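Local coordinates for protein lectin (Trichosanthes anguina, PDB 4HR6) that is a galactose-binding seed lectin, a nontoxic three-chain homologue of type II ribosome-inactivating proteins, built from ricin-type beta-trefoil domains, at residues L33-C38 and L105-A110; G140-V143 and C149-A152; N167-S172 and V183-E188; A174-S177 and I181-D184; Q215-V218 and S224-T227. All coordinates share one frame; numbering follows the deposited sequence.

Interaction 1 (L33-C38 and L105-A110). With AMG (methyl alpha-D-galactopyranoside), chain D.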
loop_
_atom_site.group_PDB
_atom_site.type_symbol
_atom_site.label_atom_id
_atom_site.label_comp_id
_atom_site.label_asym_id
_atom_site.label_seq_id
_atom_site.Cartn_x
_atom_site.Cartn_y
_atom_site.Cartn_z
ATOM N N LEU C 33 27.806 -6.607 14.282
ATOM C CA LEU C 33 27.033 -6.367 13.042
ATOM C C LEU C 33 27.147 -4.930 12.573
ATOM O O LEU C 33 26.996 -3.987 13.358
ATOM C CB LEU C 33 25.549 -6.728 13.186
ATOM C CG LEU C 33 25.023 -6.904 14.607
ATOM C CD1 LEU C 33 23.675 -6.226 14.816
ATOM C CD2 LEU C 33 24.973 -8.391 14.936
ATOM N N ILE C 34 27.373 -4.792 11.272
ATOM C CA ILE C 34 27.568 -3.500 10.629
ATOM C C ILE C 34 26.479 -3.191 9.589
ATOM O O ILE C 34 25.699 -4.070 9.221
ATOM C CB ILE C 34 28.933 -3.464 9.901
ATOM C CG1 ILE C 34 29.054 -4.622 8.902
ATOM C CG2 ILE C 34 30.069 -3.528 10.911
ATOM C CD1 ILE C 34 30.157 -4.453 7.881
ATOM N N LEU C 35 26.446 -1.941 9.129
ATOM C CA LEU C 35 25.823 -1.601 7.856
ATOM C C LEU C 35 26.822 -1.901 6.757
ATOM O O LEU C 35 27.995 -1.599 6.906
ATOM C CB LEU C 35 25.485 -0.117 7.768
ATOM C CG LEU C 35 24.385 0.476 8.636
ATOM C CD1 LEU C 35 24.172 1.914 8.187
ATOM C CD2 LEU C 35 23.092 -0.323 8.550
ATOM N N TYR C 36 26.353 -2.447 5.640
ATOM C CA TYR C 36 27.223 -2.761 4.512
ATOM C C TYR C 36 26.390 -2.798 3.222
ATOM O O TYR C 36 25.220 -3.138 3.264
ATOM C CB TYR C 36 27.920 -4.111 4.755
ATOM C CG TYR C 36 29.180 -4.318 3.941
ATOM C CD1 TYR C 36 30.418 -3.842 4.395
ATOM C CD2 TYR C 36 29.143 -4.976 2.717
ATOM C CE1 TYR C 36 31.578 -4.022 3.649
ATOM C CE2 TYR C 36 30.298 -5.158 1.963
ATOM C CZ TYR C 36 31.512 -4.680 2.435
ATOM O OH TYR C 36 32.646 -4.865 1.690
ATOM N N PRO C 37 26.985 -2.435 2.073
ATOM C CA PRO C 37 26.274 -2.577 0.807
ATOM C C PRO C 37 25.488 -3.887 0.700
ATOM O O PRO C 37 26.022 -4.952 1.024
ATOM C CB PRO C 37 27.404 -2.549 -0.224
ATOM C CG PRO C 37 28.469 -1.713 0.404
ATOM C CD PRO C 37 28.255 -1.710 1.896
ATOM N N CYS C 38 24.231 -3.798 0.264
ATOM C CA CYS C 38 23.376 -4.968 0.155
ATOM C C CYS C 38 23.870 -5.855 -0.956
ATOM O O CYS C 38 24.233 -5.377 -2.026
ATOM C CB CYS C 38 21.930 -4.577 -0.124
ATOM S SG CYS C 38 21.197 -3.593 1.185
ATOM N N LEU C 105 17.220 -0.387 17.753
ATOM C CA LEU C 105 18.367 -0.652 16.906
ATOM C C LEU C 105 18.728 0.608 16.128
ATOM O O LEU C 105 17.858 1.236 15.511
ATOM C CB LEU C 105 18.075 -1.819 15.958
ATOM C CG LEU C 105 19.215 -2.284 15.047
ATOM C CD1 LEU C 105 20.329 -2.921 15.864
ATOM C CD2 LEU C 105 18.704 -3.267 13.995
ATOM N N THR C 106 20.010 0.972 16.164
ATOM C CA THR C 106 20.479 2.246 15.621
ATOM C C THR C 106 21.773 2.093 14.843
ATOM O O THR C 106 22.556 1.180 15.098
ATOM C CB THR C 106 20.729 3.258 16.741
ATOM O OG1 THR C 106 19.624 3.253 17.647
ATOM C CG2 THR C 106 20.932 4.672 16.171
ATOM N N SER C 107 21.974 2.985 13.878
ATOM C CA SER C 107 23.229 3.084 13.161
ATOM C C SER C 107 23.655 4.548 13.176
ATOM O O SER C 107 23.240 5.332 12.322
ATOM C CB SER C 107 23.090 2.572 11.737
ATOM O OG SER C 107 24.335 2.639 11.069
ATOM N N ASN C 108 24.489 4.891 14.161
ATOM C CA ASN C 108 24.883 6.274 14.455
ATOM C C ASN C 108 25.598 7.014 13.321
ATOM O O ASN C 108 25.549 8.241 13.266
ATOM C CB ASN C 108 25.757 6.314 15.715
ATOM C CG ASN C 108 24.960 6.109 16.994
ATOM O OD1 ASN C 108 23.815 6.549 17.103
ATOM N ND2 ASN C 108 25.575 5.461 17.980
ATOM N N LYS C 109 26.261 6.284 12.430
ATOM C CA LYS C 109 26.886 6.890 11.251
ATOM C C LYS C 109 26.273 6.337 9.969
ATOM O O LYS C 109 25.768 5.212 9.940
ATOM C CB LYS C 109 28.404 6.672 11.265
ATOM C CG LYS C 109 29.164 7.741 12.039
ATOM C CD LYS C 109 30.530 7.268 12.529
ATOM C CE LYS C 109 30.458 6.676 13.934
ATOM N NZ LYS C 109 31.803 6.525 14.560
ATOM N N ALA C 110 26.322 7.136 8.909
ATOM C CA ALA C 110 25.732 6.756 7.626
ATOM C C ALA C 110 26.713 5.964 6.770
ATOM O O ALA C 110 26.399 5.608 5.634
ATOM C CB ALA C 110 25.270 7.998 6.869
HETATM C C1 AMG D . 33.333 -9.166 3.542
HETATM C C2 AMG D . 31.888 -9.663 3.479
HETATM C C3 AMG D . 30.885 -8.523 3.682
HETATM C C4 AMG D . 31.227 -7.654 4.896
HETATM C C5 AMG D . 32.722 -7.300 4.960
HETATM C C6 AMG D . 33.084 -6.640 6.291
HETATM C C7 AMG D . 34.733 -8.748 1.634
HETATM O O1 AMG D . 33.616 -8.319 2.417
HETATM O O2 AMG D . 31.658 -10.280 2.207
HETATM O O3 AMG D . 29.562 -9.059 3.839
HETATM O O4 AMG D . 30.814 -8.320 6.095
HETATM O O5 AMG D . 33.542 -8.464 4.779
HETATM O O6 AMG D . 34.066 -5.618 6.085
#
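Leu35 and Ser107 meet through van der Waals contact. The leucine methyl CD1 lies against the serine hydroxyl, with Leu35 CD1 to Ser107 OG measured at 3.0 Å; this is short for a carbon–oxygen pair, so the exact value is doubtful, but the separation of 4.0 Å between Leu35 CG and Ser107 CB is an ordinary contact and leaves no doubt that the side chains touch. Leu35 CD1 also comes to 4.1 Å from Lys109 O.

The polar side of the contact lies within 105-110. Ser107 OG, set opposite its own backbone N (chi1 -178°), donates to Lys109 O over 3.2 Å, in the carbonyl plane, so the hydroxyl that touches the leucine spends its proton inside its own loop. In fold terms, strand 33-36 pairs with 19-22 and strand 103-106 with 117-120, and the contact brings these two hairpins of one ricin-type beta-trefoil domain together; backbone bonds from Leu35 to Ser113 and Thr114 add to it.

The ligand contacts come from the neighbouring residues of 33-38. The galactoside lies over one face of the Tyr36 ring, its C4 above the ring centre at 3.7 Å from the Tyr36 plane, while Pro37 CD covers the opposite face toward the rim. Ile34 CD1 meets the sugar C6 at 4.0 Å, and Asp21, Gly24, Gln41 and Asn43 supply hydrogen bonds to the same sugar.

Interaction 2 (G140-V143 and C149-A152)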
loop_
_atom_site.group_PDB
_atom_site.type_symbol
_atom_site.label_atom_id
_atom_site.label_comp_id
_atom_site.label_asym_id
_atom_site.label_seq_id
_atom_site.Cartn_x
_atom_site.Cartn_y
_atom_site.Cartn_z
ATOM N N GLY C 140 8.653 7.074 -6.842
ATOM C CA GLY C 140 7.375 7.495 -7.393
ATOM C C GLY C 140 7.040 8.953 -7.183
ATOM O O GLY C 140 7.848 9.721 -6.645
ATOM N N SER C 141 5.851 9.338 -7.647
ATOM C CA SER C 141 5.289 10.653 -7.354
ATOM C C SER C 141 4.445 10.535 -6.126
ATOM O O SER C 141 3.977 9.445 -5.791
ATOM C CB SER C 141 4.411 11.150 -8.501
ATOM O OG SER C 141 5.130 11.124 -9.714
ATOM N N ILE C 142 4.262 11.656 -5.440
ATOM C CA ILE C 142 3.408 11.705 -4.282
ATOM C C ILE C 142 2.275 12.660 -4.603
ATOM O O ILE C 142 2.517 13.850 -4.860
ATOM C CB ILE C 142 4.163 12.175 -3.042
ATOM C CG1 ILE C 142 5.334 11.245 -2.773
ATOM C CG2 ILE C 142 3.227 12.222 -1.852
ATOM C CD1 ILE C 142 6.274 11.736 -1.685
ATOM N N VAL C 143 1.043 12.131 -4.580
ATOM C CA VAL C 143 -0.130 12.838 -5.067
ATOM C C VAL C 143 -0.995 13.220 -3.885
ATOM O O VAL C 143 -1.262 12.407 -3.030
ATOM C CB VAL C 143 -0.931 11.967 -6.064
ATOM C CG1 VAL C 143 -2.100 12.744 -6.662
ATOM C CG2 VAL C 143 -0.023 11.468 -7.179
ATOM N N CYS C 149 0.684 17.052 -7.512
ATOM C CA CYS C 149 1.911 16.325 -7.182
ATOM C C CYS C 149 2.891 17.179 -6.357
ATOM O O CYS C 149 3.093 18.361 -6.663
ATOM C CB CYS C 149 2.630 15.922 -8.469
ATOM S SG CYS C 149 1.983 14.479 -9.369
ATOM N N LEU C 150 3.516 16.579 -5.340
ATOM C CA LEU C 150 4.611 17.223 -4.607
ATOM C C LEU C 150 5.775 17.499 -5.530
ATOM O O LEU C 150 6.269 16.602 -6.212
ATOM C CB LEU C 150 5.145 16.355 -3.470
ATOM C CG LEU C 150 4.556 16.466 -2.073
ATOM C CD1 LEU C 150 5.464 15.668 -1.152
ATOM C CD2 LEU C 150 4.439 17.894 -1.572
ATOM N N GLU C 151 6.221 18.754 -5.536
ATOM C CA GLU C 151 7.367 19.147 -6.338
ATOM C C GLU C 151 8.497 19.756 -5.478
ATOM O O GLU C 151 8.252 20.506 -4.521
ATOM C CB GLU C 151 6.928 20.122 -7.422
ATOM C CG GLU C 151 7.951 20.276 -8.531
ATOM C CD GLU C 151 7.431 21.117 -9.669
ATOM O OE1 GLU C 151 6.507 20.659 -10.366
ATOM O OE2 GLU C 151 7.942 22.238 -9.856
ATOM N N ALA C 152 9.726 19.384 -5.815
ATOM C CA ALA C 152 10.916 19.995 -5.233
ATOM C C ALA C 152 11.165 21.292 -6.003
ATOM O O ALA C 152 11.501 21.249 -7.195
ATOM C CB ALA C 152 12.123 19.068 -5.353
HETATM O O HOH W 1 5.457 13.951 -6.919
#
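Ile142 and Leu150 are joined both by backbone and by side chain. The one direct hydrogen bond runs from Leu150 N to Ile142 O at 2.9 Å; its N-H...O angle of 170° and its approach nearly along the C=O axis make it close to straight. The same oxygen receives a CA-H...O contact from Cys149 CA at 3.4 Å. A water extends the polar link: it accepts from Ile142 N at 3.0 Å and donates to Leu150 O at 2.9 Å, standing where a second direct backbone bond might otherwise form.

Apolar contacts flank these bonds. The methyls Ile142 CD1 and Leu150 CD1 touch at 4.0 Å as the two side chains cross obliquely, and Trp260 packs on both. Val143 CG2 lies 4.2 Å from Cys149 SG, the sulfur of the disulfide to Cys164, and Tyr129 of another chain packs on this pair.

Val143 and Cys149 make a single bridge, and the two short strand segments run at 117° to each other, so strand 148-153 peels away from 138-143 to pair with 158-163. A strand that leaves its neighbour after one bridge to form a two-stranded hairpin is consistent with the way barrel strands give way to hairpins in a ricin-type beta-trefoil.

Interaction 3 (N167-S172 and V183-E188)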
loop_
_atom_site.group_PDB
_atom_site.type_symbol
_atom_site.label_atom_id
_atom_site.label_comp_id
_atom_site.label_asym_id
_atom_site.label_seq_id
_atom_site.Cartn_x
_atom_site.Cartn_y
_atom_site.Cartn_z
ATOM N N ASN C 167 7.050 12.339 -15.996
ATOM C CA ASN C 167 8.484 12.420 -16.270
ATOM C C ASN C 167 9.157 13.741 -15.872
ATOM O O ASN C 167 10.302 13.971 -16.249
ATOM C CB ASN C 167 8.784 12.122 -17.751
ATOM C CG ASN C 167 8.228 10.786 -18.208
ATOM O OD1 ASN C 167 8.128 9.840 -17.423
ATOM N ND2 ASN C 167 7.874 10.698 -19.492
ATOM N N LYS C 168 8.470 14.607 -15.127
ATOM C CA LYS C 168 9.110 15.809 -14.598
ATOM C C LYS C 168 9.993 15.407 -13.412
ATOM O O LYS C 168 9.516 14.822 -12.430
ATOM C CB LYS C 168 8.095 16.870 -14.172
ATOM C CG LYS C 168 8.757 18.214 -13.911
ATOM C CD LYS C 168 7.784 19.274 -13.442
ATOM C CE LYS C 168 8.488 20.610 -13.252
ATOM N NZ LYS C 168 7.503 21.724 -13.186
ATOM N N ARG C 169 11.279 15.736 -13.520
ATOM C CA ARG C 169 12.310 15.218 -12.621
ATOM C C ARG C 169 12.098 15.682 -11.192
ATOM O O ARG C 169 12.358 14.939 -10.257
ATOM C CB ARG C 169 13.704 15.634 -13.115
ATOM C CG ARG C 169 14.072 15.095 -14.495
ATOM C CD ARG C 169 14.873 13.799 -14.431
ATOM N NE ARG C 169 14.316 12.836 -13.477
ATOM C CZ ARG C 169 14.953 11.751 -13.035
ATOM N NH1 ARG C 169 16.173 11.449 -13.473
ATOM N NH2 ARG C 169 14.359 10.952 -12.156
ATOM N N GLU C 170 11.576 16.890 -11.042
ATOM C CA GLU C 170 11.399 17.517 -9.727
ATOM C C GLU C 170 10.239 16.915 -8.945
ATOM O O GLU C 170 10.086 17.190 -7.758
ATOM C CB GLU C 170 11.134 19.026 -9.875
ATOM C CG GLU C 170 12.291 19.858 -10.421
ATOM C CD GLU C 170 12.498 19.712 -11.917
ATOM O OE1 GLU C 170 11.517 19.471 -12.649
ATOM O OE2 GLU C 170 13.654 19.837 -12.366
ATOM N N GLN C 171 9.404 16.140 -9.637
ATOM C CA GLN C 171 8.230 15.489 -9.053
ATOM C C GLN C 171 8.490 14.022 -8.683
ATOM O O GLN C 171 7.572 13.319 -8.262
ATOM C CB GLN C 171 7.038 15.615 -10.016
ATOM C CG GLN C 171 6.583 17.063 -10.190
ATOM C CD GLN C 171 5.238 17.211 -10.877
ATOM O OE1 GLN C 171 4.765 16.294 -11.546
ATOM N NE2 GLN C 171 4.613 18.385 -10.719
ATOM N N SER C 172 9.743 13.581 -8.808
ATOM C CA SER C 172 10.110 12.197 -8.538
ATOM C C SER C 172 10.882 12.071 -7.226
ATOM O O SER C 172 11.892 12.765 -6.996
ATOM C CB SER C 172 10.902 11.616 -9.707
ATOM O OG SER C 172 11.378 10.317 -9.394
ATOM N N VAL C 183 15.020 13.450 -2.627
ATOM C CA VAL C 183 14.929 14.042 -3.951
ATOM C C VAL C 183 15.619 13.060 -4.883
ATOM O O VAL C 183 16.737 12.617 -4.618
ATOM C CB VAL C 183 15.578 15.451 -3.993
ATOM C CG1 VAL C 183 15.537 16.032 -5.393
ATOM C CG2 VAL C 183 14.857 16.383 -3.025
ATOM N N ASP C 184 14.936 12.692 -5.956
ATOM C CA ASP C 184 15.381 11.580 -6.772
ATOM C C ASP C 184 16.707 11.914 -7.436
ATOM O O ASP C 184 17.621 11.090 -7.434
ATOM C CB ASP C 184 14.311 11.223 -7.813
ATOM C CG ASP C 184 14.668 10.008 -8.635
ATOM O OD1 ASP C 184 15.477 9.172 -8.182
ATOM O OD2 ASP C 184 14.112 9.877 -9.736
ATOM N N ASP C 185 16.807 13.127 -7.978
ATOM C CA ASP C 185 18.039 13.609 -8.616
ATOM C C ASP C 185 19.183 13.899 -7.632
ATOM O O ASP C 185 20.335 13.971 -8.051
ATOM C CB ASP C 185 17.762 14.865 -9.455
ATOM C CG ASP C 185 17.186 14.542 -10.837
ATOM O OD1 ASP C 185 17.038 13.350 -11.192
ATOM O OD2 ASP C 185 16.884 15.501 -11.578
ATOM N N ASN C 186 18.869 14.060 -6.347
ATOM C CA ASN C 186 19.893 14.315 -5.324
ATOM C C ASN C 186 19.609 13.590 -4.002
ATOM O O ASN C 186 18.845 14.070 -3.169
ATOM C CB ASN C 186 20.014 15.830 -5.088
ATOM C CG ASN C 186 21.270 16.220 -4.326
ATOM O OD1 ASN C 186 21.910 15.397 -3.669
ATOM N ND2 ASN C 186 21.630 17.496 -4.413
ATOM N N ARG C 187 20.269 12.451 -3.798
ATOM C CA ARG C 187 19.964 11.573 -2.657
ATOM C C ARG C 187 20.579 12.028 -1.332
ATOM O O ARG C 187 20.422 11.355 -0.322
ATOM C CB ARG C 187 20.397 10.133 -2.958
ATOM C CG ARG C 187 19.817 9.545 -4.240
ATOM C CD ARG C 187 18.295 9.430 -4.203
ATOM N NE ARG C 187 17.782 9.002 -5.501
ATOM C CZ ARG C 187 17.703 7.738 -5.921
ATOM N NH1 ARG C 187 18.094 6.733 -5.145
ATOM N NH2 ARG C 187 17.226 7.482 -7.135
ATOM N N GLU C 188 21.279 13.160 -1.335
ATOM C CA GLU C 188 21.786 13.768 -0.095
ATOM C C GLU C 188 20.716 14.648 0.553
ATOM O O GLU C 188 20.878 15.085 1.705
ATOM C CB GLU C 188 23.052 14.590 -0.377
ATOM C CG GLU C 188 24.232 13.744 -0.853
ATOM C CD GLU C 188 25.400 14.565 -1.404
ATOM O OE1 GLU C 188 25.209 15.744 -1.797
ATOM O OE2 GLU C 188 26.521 14.014 -1.457
HETATM O O HOH W 2 14.032 14.987 -7.973
#
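A surface salt-bridge network links the 3-10 segment 169-171, through Arg169, to Asp184 and Asp185 in the loop after strand 181-183. Asp184 OD2 takes two partners: Arg169 NH2 at 2.7 Å, near the edge of the guanidinium, and Ser172 OG, which donates at 2.8 Å from above the carboxylate plane. The other oxygen, Asp184 OD1, is bound by Arg187 NH2 at 2.6 Å while Arg187 NE donates to Asp184 O, a side-on grip. Asp185 OD1 instead stands over a face of the Arg169 guanidinium, 3.1 Å from Arg169 NH1, and contributes charge attraction alone. The Arg169 chain reaches both acids because it bends at chi2 (-95°) and chi3.

Backbone links accompany the side chains: Asp184 N donates to Ser172 O at 3.2 Å, and a water donates to Arg169 O and Ser172 O. Gln171, whose amide is bonded to Glu163 O and Val165 N, begins the sequence Gln171-Ser172-Trp173, the QxW signature of ricin-type beta-trefoil lectins.

Interaction 4 (A174-S177 and I181-D184)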
loop_
_atom_site.group_PDB
_atom_site.type_symbol
_atom_site.label_atom_id
_atom_site.label_comp_id
_atom_site.label_asym_id
_atom_site.label_seq_id
_atom_site.Cartn_x
_atom_site.Cartn_y
_atom_site.Cartn_z
ATOM N N ALA C 174 12.288 9.385 -3.920
ATOM C CA ALA C 174 12.820 8.081 -3.615
ATOM C C ALA C 174 12.598 7.796 -2.147
ATOM O O ALA C 174 13.050 8.556 -1.286
ATOM C CB ALA C 174 14.291 8.024 -3.957
ATOM N N LEU C 175 11.877 6.704 -1.876
ATOM C CA LEU C 175 11.560 6.285 -0.515
ATOM C C LEU C 175 12.573 5.236 -0.037
ATOM O O LEU C 175 12.666 4.139 -0.589
ATOM C CB LEU C 175 10.145 5.729 -0.445
ATOM C CG LEU C 175 8.976 6.720 -0.501
ATOM C CD1 LEU C 175 9.094 7.716 -1.649
ATOM C CD2 LEU C 175 7.676 5.945 -0.620
ATOM N N TYR C 176 13.324 5.587 0.999
ATOM C CA TYR C 176 14.429 4.757 1.483
ATOM C C TYR C 176 13.981 3.924 2.669
ATOM O O TYR C 176 13.032 4.282 3.377
ATOM C CB TYR C 176 15.643 5.636 1.875
ATOM C CG TYR C 176 16.593 5.924 0.734
ATOM C CD1 TYR C 176 16.165 6.613 -0.384
ATOM C CD2 TYR C 176 17.929 5.509 0.779
ATOM C CE1 TYR C 176 17.013 6.875 -1.445
ATOM C CE2 TYR C 176 18.789 5.767 -0.279
ATOM C CZ TYR C 176 18.320 6.454 -1.389
ATOM O OH TYR C 176 19.148 6.723 -2.454
ATOM N N SER C 177 14.705 2.825 2.890
ATOM C CA SER C 177 14.399 1.852 3.938
ATOM C C SER C 177 14.434 2.453 5.329
ATOM O O SER C 177 13.796 1.940 6.245
ATOM C CB SER C 177 15.395 0.690 3.864
ATOM O OG SER C 177 15.410 0.109 2.563
ATOM N N ILE C 181 12.371 10.318 2.769
ATOM C CA ILE C 181 11.884 10.650 1.441
ATOM C C ILE C 181 12.884 11.592 0.804
ATOM O O ILE C 181 13.098 12.690 1.293
ATOM C CB ILE C 181 10.504 11.322 1.505
ATOM C CG1 ILE C 181 9.531 10.417 2.263
ATOM C CG2 ILE C 181 10.015 11.598 0.084
ATOM C CD1 ILE C 181 8.168 11.026 2.537
ATOM N N ARG C 182 13.498 11.152 -0.282
ATOM C CA ARG C 182 14.614 11.856 -0.871
ATOM C C ARG C 182 14.344 12.354 -2.278
ATOM O O ARG C 182 13.574 11.755 -3.030
ATOM C CB ARG C 182 15.839 10.950 -0.896
ATOM C CG ARG C 182 16.185 10.438 0.483
ATOM C CD ARG C 182 17.585 9.892 0.556
ATOM N NE ARG C 182 17.830 9.376 1.904
ATOM C CZ ARG C 182 19.033 9.101 2.399
ATOM N NH1 ARG C 182 20.119 9.290 1.659
ATOM N NH2 ARG C 182 19.144 8.633 3.632
ATOM N N VAL C 183 15.020 13.450 -2.627
ATOM C CA VAL C 183 14.929 14.042 -3.951
ATOM C C VAL C 183 15.619 13.060 -4.883
ATOM O O VAL C 183 16.737 12.617 -4.618
ATOM C CB VAL C 183 15.578 15.451 -3.993
ATOM C CG1 VAL C 183 15.537 16.032 -5.393
ATOM C CG2 VAL C 183 14.857 16.383 -3.025
ATOM N N ASP C 184 14.936 12.692 -5.956
ATOM C CA ASP C 184 15.381 11.580 -6.772
ATOM C C ASP C 184 16.707 11.914 -7.436
ATOM O O ASP C 184 17.621 11.090 -7.434
ATOM C CB ASP C 184 14.311 11.223 -7.813
ATOM C CG ASP C 184 14.668 10.008 -8.635
ATOM O OD1 ASP C 184 15.477 9.172 -8.182
ATOM O OD2 ASP C 184 14.112 9.877 -9.736
#
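Ala174 and Arg182 form an antiparallel hydrogen-bonded pair in which each satisfies the other's backbone: Ala174 N donates to Arg182 O and Arg182 N to Ala174 O, both at 2.8 Å, with N-H...O angles of 165° and 163°. Beyond the pair, the Arg182 guanidinium lies flat over the Tyr176 ring, planes 12° apart and centres at 4.3 Å, a cation-pi stack. Its chain, extended from CG to NE, also carries Arg182 CD over the same ring, 3.7 Å from Tyr176 CE1, as a CH-pi contact.

Every guanidinium nitrogen has a further partner: NE bonds Thr180 OG1, NH2 makes a salt bridge with Asp178, and NH1 reaches Arg187 O. Tyr176 OH is held by Arg187 NH1. On the other face of the hairpin, Leu175 CD1 meets Ile181 CG2 at 4.3 Å.

With its nitrogens engaged by polar partners and its face on the tyrosine, the buried Arg182 is fixed in rotation, and its charge is probably balanced by Asp178.

Interaction 5 (Q215-V218 and S224-T227)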
loop_
_atom_site.group_PDB
_atom_site.type_symbol
_atom_site.label_atom_id
_atom_site.label_comp_id
_atom_site.label_asym_id
_atom_site.label_seq_id
_atom_site.Cartn_x
_atom_site.Cartn_y
_atom_site.Cartn_z
ATOM N N GLN C 215 13.207 13.683 9.599
ATOM C CA GLN C 215 13.356 13.248 8.212
ATOM C C GLN C 215 12.808 11.815 8.016
ATOM O O GLN C 215 13.134 11.148 7.031
ATOM C CB GLN C 215 14.834 13.320 7.800
ATOM C CG GLN C 215 15.451 14.698 7.970
ATOM C CD GLN C 215 16.872 14.781 7.441
ATOM O OE1 GLN C 215 17.685 13.900 7.686
ATOM N NE2 GLN C 215 17.174 15.850 6.715
ATOM N N ARG C 216 11.990 11.352 8.958
ATOM C CA ARG C 216 11.525 9.959 8.976
ATOM C C ARG C 216 10.016 9.890 8.909
ATOM O O ARG C 216 9.327 10.384 9.796
ATOM C CB ARG C 216 12.000 9.207 10.225
ATOM C CG ARG C 216 11.722 7.699 10.172
ATOM C CD ARG C 216 12.412 6.909 11.282
ATOM N NE ARG C 216 11.702 5.672 11.615
ATOM C CZ ARG C 216 11.856 4.969 12.741
ATOM N NH1 ARG C 216 12.708 5.348 13.696
ATOM N NH2 ARG C 216 11.141 3.874 12.927
ATOM N N TRP C 217 9.527 9.218 7.866
ATOM C CA TRP C 217 8.104 9.208 7.507
ATOM C C TRP C 217 7.584 7.792 7.316
ATOM O O TRP C 217 8.311 6.935 6.838
ATOM C CB TRP C 217 7.930 9.970 6.199
ATOM C CG TRP C 217 8.510 11.321 6.277
ATOM C CD1 TRP C 217 9.715 11.746 5.764
ATOM C CD2 TRP C 217 7.942 12.437 6.945
ATOM N NE1 TRP C 217 9.905 13.064 6.057
ATOM C CE2 TRP C 217 8.837 13.513 6.792
ATOM C CE3 TRP C 217 6.758 12.635 7.665
ATOM C CZ2 TRP C 217 8.580 14.768 7.321
ATOM C CZ3 TRP C 217 6.508 13.879 8.196
ATOM C CH2 TRP C 217 7.410 14.931 8.018
ATOM N N VAL C 218 6.321 7.563 7.667
ATOM C CA VAL C 218 5.668 6.292 7.365
ATOM C C VAL C 218 4.332 6.503 6.626
ATOM O O VAL C 218 3.464 7.286 7.057
ATOM C CB VAL C 218 5.491 5.419 8.632
ATOM C CG1 VAL C 218 4.704 6.141 9.714
ATOM C CG2 VAL C 218 4.836 4.091 8.282
ATOM N N SER C 224 -2.356 8.691 5.233
ATOM C CA SER C 224 -1.446 9.734 5.737
ATOM C C SER C 224 0.022 9.460 5.410
ATOM O O SER C 224 0.421 8.323 5.079
ATOM C CB SER C 224 -1.617 9.936 7.245
ATOM O OG SER C 224 -1.133 8.840 8.012
ATOM N N ILE C 225 0.814 10.528 5.431
ATOM C CA ILE C 225 2.268 10.420 5.497
ATOM C C ILE C 225 2.589 10.952 6.875
ATOM O O ILE C 225 2.483 12.161 7.111
ATOM C CB ILE C 225 2.957 11.243 4.418
ATOM C CG1 ILE C 225 2.533 10.739 3.038
ATOM C CG2 ILE C 225 4.471 11.183 4.577
ATOM C CD1 ILE C 225 3.193 11.451 1.870
ATOM N N SER C 226 2.935 10.043 7.789
ATOM C CA SER C 226 3.022 10.352 9.210
ATOM C C SER C 226 4.424 10.191 9.810
ATOM O O SER C 226 5.313 9.596 9.203
ATOM C CB SER C 226 2.070 9.455 9.982
ATOM O OG SER C 226 0.731 9.808 9.718
ATOM N N THR C 227 4.599 10.732 11.014
ATOM C CA THR C 227 5.790 10.473 11.816
ATOM C C THR C 227 5.552 9.160 12.564
ATOM O O THR C 227 4.418 8.870 12.943
ATOM C CB THR C 227 6.051 11.612 12.825
ATOM O OG1 THR C 227 4.899 11.787 13.665
ATOM C CG2 THR C 227 6.335 12.905 12.093
#
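Trp217 lies against 225-227 and meets these three successive residues as its side chain runs outward. At the root, Trp217 CB is 4.0 Å from Ile225 CG2. With chi1 at -54° its CG sits beside the backbone N, and the six-membered part of the indole is carried along this segment: Trp217 CE3 approaches Ser226 O at 3.7 Å, and Trp217 CZ3, farther along, meets the methyl Thr227 CG2 at 4.0 Å. On the five-membered ring, NE1 is hydrogen-bonded to Val191 O, and Met235 and Leu249 pack on the side chain.

Gln215, Arg216 and Trp217 spell the QxW signature of ricin-type beta-trefoil repeats; as in that motif, Gln215 NE2 is bonded to Asn208 O and Thr192 OG1, and Gln215 OE1 to Asp210 N, while the tryptophan enters the core.

Next to it, Val218 and Ser226 form an antiparallel hydrogen-bonded pair: Val218 N to Ser226 O at 2.7 Å and Ser226 N to Val218 O at 2.9 Å, with N-H...O angles of 165° and 175°. Val218 CG1, placed between its N and carbonyl carbon, packs 3.5 Å from Ser226 O. Ser226 OG donates to Ser224 OG at 2.7 Å; Arg232 NH1 also bonds Ser226 OG, and Ser224 OG is bonded to Asp222 OD1.

How the interactions relate
Interaction 1 stands apart in the first beta-trefoil lectin domain, beside its own galactoside, its centre 18 to 29 Å from those of the other four, which lie in the second. There, the side chains converge on one core: Ile142 CD1 of interaction 2 lies 4.1 Å from Ile181 CG2 of interaction 4, and Ile142 also touches Ile225 of interaction 5, whose Trp217 CD1 lies 3.7 Å from Ile181 CD1. Interactions 3 and 4 share Val183 and Asp184. Interaction 2 meets interaction 3 where Ala152 N lies 3.0 Å from Glu170 O. The second bound galactoside is not touched: the side chains of Leu150 and Ser224 remain about 14 and 11 Å from it.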